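Long-range contact in adhesion and penetration protein autotransporter (Haemophilus influenzae, PDB 3SYJ), which promotes bacterial adherence to and invasion of host cells, mediates self-association between bacteria, and is probably a serine protease: residues M43-V54 with Y148-S156. Residues are numbered along the deposited sequence; the frame is centred on the assembly and turned at random.
Sequences MTKAPMIDFSVV and YPERVRIGS
The ring of Phe-51 lies flat against the end of Ile-154, whose CD1 sits 4.0 Å from the ring centroid and 15° off its normal, a CH-pi contact. Ile-49 CG2 presses on the opposite face, 3.4 Å above the plane, clamping the ring between two branched aliphatic chains. With CG1 anti to the backbone N (chi1 178°), Ile-154 sends CD1 over the face and leaves CG2 for the ring's CE1 and, tip to tip, for CG2 of Val-54. Val-152, two residues earlier on the same side of the strand, splits its methyls: CG2 meets Ile-49 CD1 at 3.7 Å and the ring's CZ, while CG1 takes the CE methyl of Met-43. Beta-branched residues suit these positions, because each sends two aliphatic arms from CB toward the loop.

At the far end the contact turns polar. Glu-150, bent at chi2 (-83°), brings its buried carboxylate to the backbone of residues 43-45; its two oxygens serve the Lys-45 N-H (OE2, 3.0 Å, anti lone pair) and two waters, one linking OE1 to Met-43 N, the other OE2 to Thr-44 OG1. Ala-46 CB packs on Glu-150 CG at 3.5 Å. Beside Phe-51 in the chain, Asp-50 is short enough for OD1 to reach Ser-52 N (2.9 Å), an Asx turn, and it also receives Ser-52 OG.

Arg-153, its CB pointing away from the loop, salt-bridges Asp-217, next to the probable catalytic Ser-218. In the S6 protease domain, the loop after strand 38-42 runs alongside strand 151-155 in the same direction; that strand lies between 179-182 and 221-226 in an antiparallel sheet, and helix 9-17 touches Phe-51 and Ile-154.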
loop_
_atom_site.group_PDB
_atom_site.type_symbol
_atom_site.label_atom_id
_atom_site.label_comp_id
_atom_site.label_asym_id
_atom_site.label_seq_id
_atom_site.Cartn_x
_atom_site.Cartn_y
_atom_site.Cartn_z
ATOM N N MET A 43 -43.104 32.124 -5.308
ATOM C CA MET A 43 -43.270 31.052 -4.317
ATOM C C MET A 43 -42.276 31.156 -3.157
ATOM O O MET A 43 -41.565 30.195 -2.845
ATOM C CB MET A 43 -43.165 29.671 -4.976
ATOM C CG MET A 43 -44.283 29.377 -5.961
ATOM S SD MET A 43 -45.913 29.408 -5.179
ATOM C CE MET A 43 -46.860 30.308 -6.410
ATOM N N THR A 44 -42.235 32.325 -2.522
ATOM C CA THR A 44 -41.347 32.544 -1.386
ATOM C C THR A 44 -42.061 32.151 -0.103
ATOM O O THR A 44 -41.426 31.907 0.916
ATOM C CB THR A 44 -40.877 34.016 -1.273
ATOM O OG1 THR A 44 -41.999 34.869 -1.015
ATOM C CG2 THR A 44 -40.194 34.464 -2.553
ATOM N N LYS A 45 -43.388 32.088 -0.165
ATOM C CA LYS A 45 -44.191 31.799 1.016
ATOM C C LYS A 45 -45.077 30.547 0.894
ATOM O O LYS A 45 -45.898 30.275 1.768
ATOM C CB LYS A 45 -45.014 33.025 1.399
ATOM C CG LYS A 45 -44.136 34.187 1.790
ATOM C CD LYS A 45 -44.896 35.502 1.851
ATOM C CE LYS A 45 -44.010 36.593 2.455
ATOM N NZ LYS A 45 -44.645 37.941 2.465
ATOM N N ALA A 46 -44.893 29.777 -0.177
ATOM C CA ALA A 46 -45.575 28.499 -0.320
ATOM C C ALA A 46 -44.796 27.636 -1.281
ATOM O O ALA A 46 -44.139 28.155 -2.181
ATOM C CB ALA A 46 -46.996 28.699 -0.821
ATOM N N PRO A 47 -44.843 26.310 -1.085
ATOM C CA PRO A 47 -44.263 25.398 -2.072
ATOM C C PRO A 47 -45.120 25.456 -3.330
ATOM O O PRO A 47 -46.345 25.558 -3.211
ATOM C CB PRO A 47 -44.401 24.024 -1.403
ATOM C CG PRO A 47 -44.653 24.317 0.052
ATOM C CD PRO A 47 -45.416 25.588 0.063
ATOM N N MET A 48 -44.497 25.426 -4.506
ATOM C CA MET A 48 -45.233 25.506 -5.773
ATOM C C MET A 48 -46.404 24.523 -5.831
ATOM O O MET A 48 -46.241 23.330 -5.572
ATOM C CB MET A 48 -44.302 25.239 -6.959
ATOM C CG MET A 48 -45.003 25.253 -8.306
ATOM S SD MET A 48 -45.606 26.889 -8.816
ATOM C CE MET A 48 -46.226 26.511 -10.454
ATOM N N ILE A 49 -47.577 25.036 -6.193
ATOM C CA ILE A 49 -48.801 24.249 -6.296
ATOM C C ILE A 49 -48.641 23.038 -7.236
ATOM O O ILE A 49 -47.846 23.062 -8.171
ATOM C CB ILE A 49 -49.958 25.162 -6.787
ATOM C CG1 ILE A 49 -51.318 24.491 -6.629
ATOM C CG2 ILE A 49 -49.734 25.601 -8.231
ATOM C CD1 ILE A 49 -52.480 25.401 -6.979
ATOM N N ASP A 50 -49.389 21.973 -6.983
ATOM C CA ASP A 50 -49.390 20.825 -7.877
ATOM C C ASP A 50 -50.587 21.007 -8.791
ATOM O O ASP A 50 -51.726 20.824 -8.363
ATOM C CB ASP A 50 -49.525 19.532 -7.071
ATOM C CG ASP A 50 -49.399 18.266 -7.929
ATOM O OD1 ASP A 50 -49.668 18.303 -9.150
ATOM O OD2 ASP A 50 -49.042 17.212 -7.360
ATOM N N PHE A 51 -50.335 21.390 -10.039
ATOM C CA PHE A 51 -51.421 21.679 -10.976
ATOM C C PHE A 51 -52.017 20.404 -11.607
ATOM O O PHE A 51 -52.933 20.479 -12.430
ATOM C CB PHE A 51 -50.957 22.645 -12.077
ATOM C CG PHE A 51 -51.068 24.114 -11.710
ATOM C CD1 PHE A 51 -52.234 24.627 -11.138
ATOM C CD2 PHE A 51 -50.023 24.987 -11.993
ATOM C CE1 PHE A 51 -52.347 25.975 -10.833
ATOM C CE2 PHE A 51 -50.130 26.344 -11.693
ATOM C CZ PHE A 51 -51.290 26.838 -11.102
ATOM N N SER A 52 -51.512 19.234 -11.228
ATOM C CA SER A 52 -52.026 17.987 -11.801
ATOM C C SER A 52 -53.527 17.765 -11.514
ATOM O O SER A 52 -54.181 16.976 -12.191
ATOM C CB SER A 52 -51.186 16.785 -11.354
ATOM O OG SER A 52 -51.448 16.441 -10.004
ATOM N N VAL A 53 -54.069 18.485 -10.534
ATOM C CA VAL A 53 -55.495 18.386 -10.206
ATOM C C VAL A 53 -56.377 19.160 -11.189
ATOM O O VAL A 53 -57.610 19.068 -11.147
ATOM C CB VAL A 53 -55.789 18.910 -8.790
ATOM C CG1 VAL A 53 -54.892 18.221 -7.779
ATOM C CG2 VAL A 53 -55.602 20.422 -8.738
ATOM N N VAL A 54 -55.740 19.931 -12.064
ATOM C CA VAL A 54 -56.453 20.678 -13.096
ATOM C C VAL A 54 -56.553 19.873 -14.388
ATOM O O VAL A 54 -55.563 19.293 -14.853
ATOM C CB VAL A 54 -55.762 22.023 -13.399
ATOM C CG1 VAL A 54 -56.477 22.748 -14.542
ATOM C CG2 VAL A 54 -55.709 22.881 -12.142
ATOM N N TYR A 148 -53.157 34.009 3.976
ATOM C CA TYR A 148 -53.217 33.574 2.584
ATOM C C TYR A 148 -52.212 34.345 1.730
ATOM O O TYR A 148 -52.589 35.283 1.026
ATOM C CB TYR A 148 -54.616 33.823 2.032
ATOM C CG TYR A 148 -55.706 33.048 2.736
ATOM C CD1 TYR A 148 -55.811 31.671 2.595
ATOM C CD2 TYR A 148 -56.637 33.695 3.530
ATOM C CE1 TYR A 148 -56.811 30.962 3.229
ATOM C CE2 TYR A 148 -57.644 32.997 4.171
ATOM C CZ TYR A 148 -57.728 31.634 4.017
ATOM O OH TYR A 148 -58.733 30.948 4.658
ATOM N N PRO A 149 -50.932 33.956 1.795
ATOM C CA PRO A 149 -49.837 34.701 1.162
ATOM C C PRO A 149 -49.731 34.498 -0.342
ATOM O O PRO A 149 -49.315 35.418 -1.044
ATOM C CB PRO A 149 -48.590 34.128 1.830
ATOM C CG PRO A 149 -48.981 32.786 2.290
ATOM C CD PRO A 149 -50.445 32.828 2.605
ATOM N N GLU A 150 -50.081 33.310 -0.823
ATOM C CA GLU A 150 -49.972 33.000 -2.242
ATOM C C GLU A 150 -51.336 32.708 -2.865
ATOM O O GLU A 150 -52.238 32.178 -2.209
ATOM C CB GLU A 150 -49.015 31.827 -2.452
ATOM C CG GLU A 150 -47.659 32.013 -1.777
ATOM C CD GLU A 150 -46.680 32.836 -2.593
ATOM O OE1 GLU A 150 -47.073 33.362 -3.657
ATOM O OE2 GLU A 150 -45.505 32.951 -2.177
ATOM N N ARG A 151 -51.489 33.080 -4.130
ATOM C CA ARG A 151 -52.727 32.844 -4.860
ATOM C C ARG A 151 -52.380 32.669 -6.336
ATOM O O ARG A 151 -51.595 33.448 -6.876
ATOM C CB ARG A 151 -53.705 34.012 -4.672
ATOM C CG ARG A 151 -55.113 33.556 -4.329
ATOM C CD ARG A 151 -56.203 34.507 -4.787
ATOM N NE ARG A 151 -56.547 35.539 -3.817
ATOM C CZ ARG A 151 -57.775 35.761 -3.344
ATOM N NH1 ARG A 151 -58.797 35.018 -3.730
ATOM N NH2 ARG A 151 -57.981 36.741 -2.481
ATOM N N VAL A 152 -52.948 31.652 -6.986
ATOM C CA VAL A 152 -52.651 31.391 -8.398
ATOM C C VAL A 152 -53.895 30.982 -9.199
ATOM O O VAL A 152 -54.916 30.600 -8.622
ATOM C CB VAL A 152 -51.584 30.292 -8.563
ATOM C CG1 VAL A 152 -50.307 30.666 -7.834
ATOM C CG2 VAL A 152 -52.110 28.966 -8.049
ATOM N N ARG A 153 -53.807 31.075 -10.525
ATOM C CA ARG A 153 -54.875 30.610 -11.415
ATOM C C ARG A 153 -54.284 29.989 -12.677
ATOM O O ARG A 153 -53.090 30.112 -12.954
ATOM C CB ARG A 153 -55.853 31.740 -11.786
ATOM C CG ARG A 153 -55.295 32.799 -12.753
ATOM C CD ARG A 153 -56.417 33.537 -13.503
ATOM N NE ARG A 153 -57.183 32.612 -14.343
ATOM C CZ ARG A 153 -56.877 32.297 -15.601
ATOM N NH1 ARG A 153 -55.827 32.854 -16.199
ATOM N NH2 ARG A 153 -57.632 31.429 -16.274
ATOM N N ILE A 154 -55.123 29.320 -13.451
ATOM C CA ILE A 154 -54.632 28.588 -14.599
ATOM C C ILE A 154 -55.797 28.345 -15.533
ATOM O O ILE A 154 -56.917 28.110 -15.081
ATOM C CB ILE A 154 -54.013 27.245 -14.156
ATOM C CG1 ILE A 154 -53.534 26.440 -15.374
ATOM C CG2 ILE A 154 -55.016 26.452 -13.322
ATOM C CD1 ILE A 154 -52.804 25.154 -15.030
ATOM N N GLY A 155 -55.549 28.404 -16.836
ATOM C CA GLY A 155 -56.616 28.186 -17.802
ATOM C C GLY A 155 -56.150 28.079 -19.240
ATOM O O GLY A 155 -54.970 28.263 -19.540
ATOM N N SER A 156 -57.080 27.784 -20.143
ATOM C CA SER A 156 -56.730 27.661 -21.548
ATOM C C SER A 156 -57.539 28.602 -22.438
ATOM O O SER A 156 -57.618 28.408 -23.646
ATOM C CB SER A 156 -56.905 26.216 -22.009
ATOM O OG SER A 156 -58.275 25.858 -22.032
HETATM O O HOH W 1 -45.396 33.989 -5.735
HETATM O O HOH W 2 -43.829 34.888 -2.757
#